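Ferritin (Pseudo-nitzschia multiseries, PDB 4IWK) probably stores iron in a soluble, non-toxic form, oxidising ferrous ions with dioxygen and depositing them as ferric hydroxide inside a 24-subunit shell. Local coordinates at residues 4-9 and 104-109; 59-65 and 114-118. All blocks are in the same frame, centred on the assembly; numbering follows the deposited sequence.

Both contacts lie at the same end of the ferritin four-helix bundle, with centres about 11 Å apart. Interaction 1 joins helices 3-32 and 84-111, interaction 2 joins the ends of helices 36-62 and 115-145, and together they involve all four long helices. They touch directly: Phe9 CZ lies 3.6 Å from Phe59 CD2, Leu5 CD2, in one of its two conformers, packs on the carboxylate of Asp114, and Asp114 N probably donates to Ala109 O at 2.9 Å. The iron centre formed by Glu16, Glu49 and His52 with its neighbouring ions lies deeper in the bundle; the Leu105 side chain is about 11 Å from a bound iron(III) ion.

Interaction 1 (4-9 and 104-109); sequences ELLDLF and NLAEAA
Leu5, Leu8 and Phe9 of helix 3-32 pack against Leu105, Ala108 and Ala109 of helix 84-111, an antiparallel helix pair of the ferritin four-helix bundle. The axes of the short segments pass 9.0 Å apart at 156°, and Ala108, which points toward helix 3-32, brings only a methyl group to this approach. Leu105 is the central side chain. Its CG lies anti to the backbone N (chi1 -179°), which puts CD1 among Leu5, Leu8 and Phe9. Leu105 CD1 meets Leu5 CD1 at 3.6 Å, the two leucines crossing at about a right angle, and it also touches Leu8 CB and the backbone N of Phe9. Leu105 CD2 reaches the Phe9 ring obliquely, near its CD1 atom. In the conformer described, Leu5 sends the same CD1 methyl over the turn of the opposite helix, where it lies 3.7 Å from Ala109 N and near the methyls of Ala108 and Ala109. Leu8 turns the other way, its CG beside the backbone N (chi1 -70°), and sets CD1 3.6 Å from Ala108 CB. Ala108 CB thus sits among Leu5, Leu8 and the carboxylate of Glu4. Beyond the pair, Phe56 of helix 36-62 meets both Phe9 and Leu105, closing the contact toward the bundle interior.

The outer margin is polar and hydrated. Glu4, seen to bind iron(III) in this protein with Glu3 and Asp7 though no such ion is bound to this chain here, bends at chi2 so that its carboxylate overhangs Ala108. One water gives a good bond to Asn104 O but only a weak one to Glu4 OE2. A second bridges the helices more firmly, donating to Glu4 OE1 at 2.8 Å and to Ala108 O at 3.0 Å.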
ATOM      1  N   GLU A   4     -37.998  36.483 -36.846  1.00 35.52           N
ATOM      2  CA  GLU A   4     -38.226  35.111 -37.128  1.00 32.35           C
ATOM      3  C   GLU A   4     -37.240  34.232 -36.301  1.00 33.15           C
ATOM      4  O   GLU A   4     -37.618  33.246 -35.628  1.00 26.68           O
ATOM      5  CB  GLU A   4     -38.003  34.825 -38.607  1.00 37.64           C
ATOM      6  CG  GLU A   4     -38.748  33.619 -39.069  1.00 45.67           C
ATOM      7  CD  GLU A   4     -38.034  32.873 -40.202  1.00 66.96           C
ATOM      8  OE1 GLU A   4     -36.924  33.292 -40.671  1.00 68.89           O
ATOM      9  OE2 GLU A   4     -38.581  31.818 -40.630  1.00 74.39           O
ATOM     10  N   LEU A   5     -35.976  34.622 -36.307  1.00 30.58           N
ATOM     11  CA  LEU A   5     -34.967  33.774 -35.678  0.50 27.45           C
ATOM     12  C   LEU A   5     -35.201  33.797 -34.135  1.00 29.19           C
ATOM     13  O   LEU A   5     -35.208  32.698 -33.529  1.00 28.19           O
ATOM     14  CB  LEU A   5     -33.531  34.192 -36.098  0.50 28.86           C
ATOM     15  CG  LEU A   5     -32.358  33.564 -35.334  0.50 24.65           C
ATOM     16  CD1 LEU A   5     -32.337  32.097 -35.615  0.50 22.16           C
ATOM     17  CD2 LEU A   5     -31.009  34.212 -35.686  0.50 26.93           C
ATOM     18  N   LEU A   6     -35.425  34.987 -33.522  1.00 29.98           N
ATOM     19  CA  LEU A   6     -35.705  35.077 -32.097  0.50 26.49           C
ATOM     20  C   LEU A   6     -37.006  34.299 -31.702  1.00 26.74           C
ATOM     21  O   LEU A   6     -37.035  33.623 -30.669  1.00 26.68           O
ATOM     22  CB  LEU A   6     -35.810  36.530 -31.647  0.50 31.55           C
ATOM     23  CG  LEU A   6     -34.633  37.456 -32.019  0.50 30.08           C
ATOM     24  CD1 LEU A   6     -35.036  38.900 -31.763  0.50 28.61           C
ATOM     25  CD2 LEU A   6     -33.296  37.125 -31.365  0.50 26.88           C
ATOM     26  N   ASP A   7     -38.062  34.391 -32.503  1.00 26.01           N
ATOM     27  CA  ASP A   7     -39.284  33.628 -32.176  1.00 25.38           C
ATOM     28  C   ASP A   7     -39.023  32.131 -32.234  1.00 23.11           C
ATOM     29  O   ASP A   7     -39.494  31.369 -31.354  1.00 24.30           O
ATOM     30  CB  ASP A   7     -40.395  33.999 -33.192  1.00 25.05           C
ATOM     31  CG  ASP A   7     -40.955  35.428 -32.919  1.00 33.03           C
ATOM     32  OD1 ASP A   7     -40.585  35.989 -31.853  1.00 39.31           O
ATOM     33  OD2 ASP A   7     -41.778  36.070 -33.685  1.00 47.87           O
ATOM     34  N   LEU A   8     -38.259  31.709 -33.283  1.00 23.19           N
ATOM     35  CA  LEU A   8     -38.004  30.244 -33.463  1.00 21.98           C
ATOM     36  C   LEU A   8     -37.096  29.737 -32.355  1.00 23.00           C
ATOM     37  O   LEU A   8     -37.235  28.579 -31.920  1.00 23.41           O
ATOM     38  CB  LEU A   8     -37.418  29.902 -34.835  1.00 25.34           C
ATOM     39  CG  LEU A   8     -38.429  30.076 -36.019  1.00 27.01           C
ATOM     40  CD1 LEU A   8     -37.625  29.985 -37.330  1.00 32.22           C
ATOM     41  CD2 LEU A   8     -39.515  29.026 -36.003  1.00 28.78           C
ATOM     42  N   PHE A   9     -36.207  30.576 -31.875  1.00 22.37           N
ATOM     43  CA  PHE A   9     -35.379  30.158 -30.729  1.00 24.22           C
ATOM     44  C   PHE A   9     -36.235  29.967 -29.501  1.00 24.13           C
ATOM     45  O   PHE A   9     -36.189  28.923 -28.833  1.00 24.83           O
ATOM     46  CB  PHE A   9     -34.216  31.152 -30.532  1.00 25.12           C
ATOM     47  CG  PHE A   9     -33.018  30.531 -29.864  1.00 26.31           C
ATOM     48  CD1 PHE A   9     -31.866  30.211 -30.629  1.00 31.55           C
ATOM     49  CD2 PHE A   9     -33.070  30.244 -28.502  1.00 25.15           C
ATOM     50  CE1 PHE A   9     -30.760  29.610 -29.989  1.00 29.08           C
ATOM     51  CE2 PHE A   9     -31.966  29.663 -27.869  1.00 28.42           C
ATOM     52  CZ  PHE A   9     -30.845  29.346 -28.648  1.00 24.79           C
ATOM     53  N   ASN A 104     -35.916  24.016 -38.681  1.00 26.00           N
ATOM     54  CA  ASN A 104     -36.498  25.353 -38.942  1.00 29.51           C
ATOM     55  C   ASN A 104     -35.686  26.473 -38.357  1.00 28.55           C
ATOM     56  O   ASN A 104     -35.467  27.546 -38.982  1.00 23.73           O
ATOM     57  CB  ASN A 104     -37.924  25.479 -38.361  1.00 36.33           C
ATOM     58  CG  ASN A 104     -38.945  24.684 -39.144  1.00 37.35           C
ATOM     59  OD1 ASN A 104     -38.700  24.281 -40.268  1.00 41.33           O
ATOM     60  ND2 ASN A 104     -40.076  24.382 -38.490  1.00 48.00           N
ATOM     61  N   LEU A 105     -35.252  26.258 -37.120  1.00 21.29           N
ATOM     62  CA  LEU A 105     -34.384  27.235 -36.449  1.00 19.56           C
ATOM     63  C   LEU A 105     -33.063  27.380 -37.220  1.00 19.87           C
ATOM     64  O   LEU A 105     -32.612  28.541 -37.413  1.00 20.71           O
ATOM     65  CB  LEU A 105     -34.104  26.736 -34.982  1.00 18.97           C
ATOM     66  CG  LEU A 105     -33.264  27.620 -34.190  1.00 22.26           C
ATOM     67  CD1 LEU A 105     -33.691  29.130 -34.145  1.00 23.41           C
ATOM     68  CD2 LEU A 105     -33.199  27.012 -32.736  1.00 22.53           C
ATOM     69  N   ALA A 106     -32.410  26.262 -37.612  1.00 20.38           N
ATOM     70  CA  ALA A 106     -31.178  26.354 -38.371  1.00 21.57           C
ATOM     71  C   ALA A 106     -31.397  27.103 -39.728  1.00 19.81           C
ATOM     72  O   ALA A 106     -30.485  27.832 -40.150  1.00 22.82           O
ATOM     73  CB  ALA A 106     -30.530  24.998 -38.666  1.00 23.11           C
ATOM     74  N   GLU A 107     -32.525  26.850 -40.362  1.00 22.06           N
ATOM     75  CA  GLU A 107     -32.829  27.595 -41.663  1.00 25.45           C
ATOM     76  C   GLU A 107     -32.914  29.093 -41.415  1.00 22.87           C
ATOM     77  O   GLU A 107     -32.329  29.830 -42.190  1.00 25.73           O
ATOM     78  CB  GLU A 107     -34.173  27.168 -42.258  1.00 25.85           C
ATOM     79  CG  GLU A 107     -34.330  25.729 -42.683  1.00 38.77           C
ATOM     80  CD  GLU A 107     -33.886  25.543 -44.107  1.00 41.01           C
ATOM     81  OE1 GLU A 107     -33.167  26.505 -44.584  1.00 38.59           O
ATOM     82  OE2 GLU A 107     -34.281  24.466 -44.689  1.00 35.35           O
ATOM     83  N   ALA A 108     -33.530  29.520 -40.302  1.00 21.54           N
ATOM     84  CA  ALA A 108     -33.622  30.986 -39.969  1.00 24.62           C
ATOM     85  C   ALA A 108     -32.232  31.526 -39.677  1.00 25.07           C
ATOM     86  O   ALA A 108     -31.859  32.688 -40.094  1.00 27.12           O
ATOM     87  CB  ALA A 108     -34.536  31.204 -38.756  1.00 24.18           C
ATOM     88  N   ALA A 109     -31.438  30.714 -38.951  1.00 21.25           N
ATOM     89  CA  ALA A 109     -30.075  31.187 -38.602  1.00 19.15           C
ATOM     90  C   ALA A 109     -29.206  31.303 -39.861  1.00 23.47           C
ATOM     91  O   ALA A 109     -28.441  32.216 -39.994  1.00 23.92           O
ATOM     92  CB  ALA A 109     -29.377  30.224 -37.573  1.00 23.26           C
TER
HETATM   93  O   HOH W   1     -37.376  28.640 -40.731  1.00 31.90           O
HETATM   94  O   HOH W   2     -34.338  34.384 -40.459  1.00 40.45           O

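Interaction 2 (59-65 and 114-118); sequences FANKRNI and DFAVM
The C-terminal end of helix 36-62 lies beside the start of helix 115-145: a Schellman motif, with Asn64 at positive phi and Ile65 N bonded to Ala60 O, closes the first, and Asp114 is the N-cap of the second. Arg63, the first residue to leave helical geometry, grips Asp114 end-on in a bidentate salt bridge. Its NH2 donates to Asp114 OD2 at 2.7 Å and its NH1 to Asp114 OD1 at 3.1 Å. Each oxygen uses its syn lone pair, and the guanidinium and carboxylate planes lie only 17° apart. Bends at chi2 and chi3 (-63° and -68°) fold the arginine chain to present this edge to the aspartate. Asp114 OD1 also accepts the capping bond from Val117 N at 3.1 Å, which arrives from above the carboxylate plane, so that one oxygen serves both the arginine and the helix start. With an alanine at this N-cap, Arg63 would probably lose its counter-charge and Val117 N its capping acceptor. Aliphatic groups pack around the ion pair. Val117 CG2 lies 3.8 Å from Arg63 NH2 and makes an apolar contact of 3.9 Å with Phe59 CE2, meeting the Phe59 ring at its edge, while Ala116 CB touches the edge of the guanidinium beside NH1. Phe59 also stacks on Phe120, further along helix 115-145. Ala109 of helix 84-111 packs on Asp114, Leu6 and Phe9 of helix 3-32 touch Ile65, and Val129 and Leu126 of a neighbouring subunit lie against Arg63 and Phe59.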
ATOM      1  N   PHE A  59     -27.942  29.309 -23.627  1.00 18.26           N
ATOM      2  CA  PHE A  59     -27.271  29.993 -24.775  1.00 18.46           C
ATOM      3  C   PHE A  59     -28.021  31.261 -25.119  1.00 19.14           C
ATOM      4  O   PHE A  59     -27.385  32.325 -25.370  1.00 18.90           O
ATOM      5  CB  PHE A  59     -27.280  29.063 -26.015  1.00 18.11           C
ATOM      6  CG  PHE A  59     -26.641  29.681 -27.189  1.00 17.19           C
ATOM      7  CD1 PHE A  59     -25.259  29.601 -27.343  1.00 18.04           C
ATOM      8  CD2 PHE A  59     -27.427  30.343 -28.106  1.00 18.47           C
ATOM      9  CE1 PHE A  59     -24.660  30.189 -28.457  1.00 22.07           C
ATOM     10  CE2 PHE A  59     -26.838  30.936 -29.262  1.00 20.80           C
ATOM     11  CZ  PHE A  59     -25.423  30.842 -29.404  1.00 21.17           C
ATOM     12  N   ALA A  60     -29.343  31.257 -25.068  1.00 17.97           N
ATOM     13  CA  ALA A  60     -30.122  32.492 -25.393  1.00 19.61           C
ATOM     14  C   ALA A  60     -29.755  33.599 -24.436  1.00 20.66           C
ATOM     15  O   ALA A  60     -29.525  34.761 -24.861  1.00 19.75           O
ATOM     16  CB  ALA A  60     -31.640  32.261 -25.374  1.00 18.40           C
ATOM     17  N   ASN A  61     -29.631  33.279 -23.128  1.00 20.02           N
ATOM     18  CA  ASN A  61     -29.245  34.301 -22.138  1.00 20.98           C
ATOM     19  C   ASN A  61     -27.902  34.911 -22.512  1.00 23.55           C
ATOM     20  O   ASN A  61     -27.735  36.138 -22.503  1.00 21.81           O
ATOM     21  CB  ASN A  61     -29.127  33.721 -20.679  1.00 21.13           C
ATOM     22  CG  ASN A  61     -30.528  33.316 -20.064  1.00 22.43           C
ATOM     23  OD1 ASN A  61     -31.592  33.717 -20.569  1.00 23.43           O
ATOM     24  ND2 ASN A  61     -30.497  32.420 -19.086  1.00 21.06           N
ATOM     25  N   LYS A  62     -26.944  34.049 -22.862  1.00 20.52           N
ATOM     26  CA  LYS A  62     -25.558  34.514 -23.159  1.00 20.89           C
ATOM     27  C   LYS A  62     -25.591  35.320 -24.431  1.00 20.34           C
ATOM     28  O   LYS A  62     -24.799  36.317 -24.502  1.00 20.73           O
ATOM     29  CB  LYS A  62     -24.617  33.292 -23.336  1.00 19.90           C
ATOM     30  CG  LYS A  62     -24.329  32.645 -21.984  1.00 23.74           C
ATOM     31  CD  LYS A  62     -23.341  31.507 -21.990  1.00 29.67           C
ATOM     32  CE  LYS A  62     -23.700  30.391 -22.905  1.00 37.01           C
ATOM     33  NZ  LYS A  62     -22.572  29.405 -22.672  1.00 31.65           N
ATOM     34  N   ARG A  63     -26.452  34.980 -25.414  1.00 20.85           N
ATOM     35  CA  ARG A  63     -26.436  35.661 -26.713  1.00 20.80           C
ATOM     36  C   ARG A  63     -27.410  36.836 -26.752  1.00 23.53           C
ATOM     37  O   ARG A  63     -27.732  37.327 -27.812  1.00 26.25           O
ATOM     38  CB  ARG A  63     -26.676  34.616 -27.835  1.00 25.14           C
ATOM     39  CG  ARG A  63     -25.500  34.657 -28.901  1.00 29.22           C
ATOM     40  CD  ARG A  63     -25.408  35.992 -29.624  1.00 26.92           C
ATOM     41  NE  ARG A  63     -26.598  36.060 -30.419  1.00 32.79           N
ATOM     42  CZ  ARG A  63     -26.734  35.480 -31.604  1.00 30.77           C
ATOM     43  NH1 ARG A  63     -25.622  34.988 -32.119  1.00 28.63           N
ATOM     44  NH2 ARG A  63     -27.952  35.525 -32.270  1.00 26.20           N
ATOM     45  N   ASN A  64     -27.987  37.186 -25.589  1.00 25.06           N
ATOM     46  CA  ASN A  64     -29.002  38.251 -25.563  1.00 26.70           C
ATOM     47  C   ASN A  64     -30.181  37.994 -26.431  1.00 26.94           C
ATOM     48  O   ASN A  64     -30.790  38.909 -27.005  1.00 29.07           O
ATOM     49  CB  ASN A  64     -28.355  39.682 -25.739  1.00 27.22           C
ATOM     50  CG  ASN A  64     -27.168  39.858 -24.852  1.00 28.11           C
ATOM     51  OD1 ASN A  64     -26.019  39.949 -25.383  1.00 37.72           O
ATOM     52  ND2 ASN A  64     -27.330  39.728 -23.549  1.00 26.49           N
ATOM     53  N   ILE A  65     -30.643  36.742 -26.461  1.00 21.97           N
ATOM     54  CA  ILE A  65     -31.861  36.377 -27.149  1.00 22.55           C
ATOM     55  C   ILE A  65     -32.927  36.346 -26.009  1.00 23.18           C
ATOM     56  O   ILE A  65     -32.861  35.498 -25.153  1.00 22.67           O
ATOM     57  CB  ILE A  65     -31.718  35.012 -27.851  1.00 23.12           C
ATOM     58  CG1 ILE A  65     -30.684  35.129 -29.020  1.00 24.33           C
ATOM     59  CG2 ILE A  65     -33.085  34.526 -28.386  1.00 27.30           C
ATOM     60  CD1 ILE A  65     -30.303  33.771 -29.653  1.00 26.72           C
ATOM     61  N   ASP A 114     -26.187  33.725 -39.096  1.00 21.43           N
ATOM     62  CA  ASP A 114     -25.885  33.713 -37.683  1.00 18.67           C
ATOM     63  C   ASP A 114     -25.029  32.475 -37.416  1.00 20.77           C
ATOM     64  O   ASP A 114     -25.512  31.379 -37.086  1.00 20.28           O
ATOM     65  CB  ASP A 114     -27.190  33.669 -36.896  1.00 18.76           C
ATOM     66  CG  ASP A 114     -26.982  33.992 -35.429  1.00 23.05           C
ATOM     67  OD1 ASP A 114     -25.975  33.610 -34.876  1.00 21.71           O
ATOM     68  OD2 ASP A 114     -27.872  34.665 -34.858  1.00 25.97           O
ATOM     69  N   PHE A 115     -23.737  32.654 -37.637  1.00 19.83           N
ATOM     70  CA  PHE A 115     -22.778  31.543 -37.559  1.00 17.98           C
ATOM     71  C   PHE A 115     -22.750  30.936 -36.163  1.00 17.26           C
ATOM     72  O   PHE A 115     -22.548  29.734 -36.005  1.00 20.64           O
ATOM     73  CB  PHE A 115     -21.380  32.011 -38.009  1.00 19.95           C
ATOM     74  CG  PHE A 115     -21.363  32.382 -39.469  1.00 22.24           C
ATOM     75  CD1 PHE A 115     -21.385  31.430 -40.475  1.00 25.47           C
ATOM     76  CD2 PHE A 115     -21.325  33.737 -39.851  1.00 22.98           C
ATOM     77  CE1 PHE A 115     -21.441  31.827 -41.834  1.00 27.20           C
ATOM     78  CE2 PHE A 115     -21.338  34.131 -41.200  1.00 23.54           C
ATOM     79  CZ  PHE A 115     -21.410  33.166 -42.190  1.00 26.83           C
ATOM     80  N   ALA A 116     -22.883  31.808 -35.138  1.00 19.77           N
ATOM     81  CA  ALA A 116     -22.827  31.243 -33.780  1.00 18.54           C
ATOM     82  C   ALA A 116     -24.034  30.366 -33.502  1.00 19.94           C
ATOM     83  O   ALA A 116     -23.845  29.325 -32.878  1.00 18.87           O
ATOM     84  CB  ALA A 116     -22.769  32.400 -32.722  1.00 20.53           C
ATOM     85  N   VAL A 117     -25.255  30.807 -33.862  1.00 17.62           N
ATOM     86  CA  VAL A 117     -26.416  29.968 -33.649  1.00 17.61           C
ATOM     87  C   VAL A 117     -26.245  28.665 -34.473  1.00 19.20           C
ATOM     88  O   VAL A 117     -26.464  27.577 -33.916  1.00 19.47           O
ATOM     89  CB  VAL A 117     -27.767  30.679 -33.982  1.00 18.73           C
ATOM     90  CG1 VAL A 117     -28.881  29.646 -33.971  1.00 18.43           C
ATOM     91  CG2 VAL A 117     -27.990  31.744 -32.874  1.00 20.06           C
ATOM     92  N   MET A 118     -25.767  28.735 -35.713  1.00 18.72           N
ATOM     93  CA  MET A 118     -25.657  27.465 -36.445  1.00 20.21           C
ATOM     94  C   MET A 118     -24.668  26.538 -35.799  1.00 19.25           C
ATOM     95  O   MET A 118     -24.852  25.326 -35.795  1.00 19.50           O
ATOM     96  CB  MET A 118     -25.170  27.717 -37.896  1.00 20.29           C
ATOM     97  CG  MET A 118     -26.347  28.347 -38.657  1.00 25.15           C
ATOM     98  SD  MET A 118     -25.965  28.526 -40.443  1.00 29.50           S
ATOM     99  CE  MET A 118     -24.907  29.980 -40.297  1.00 25.36           C
TER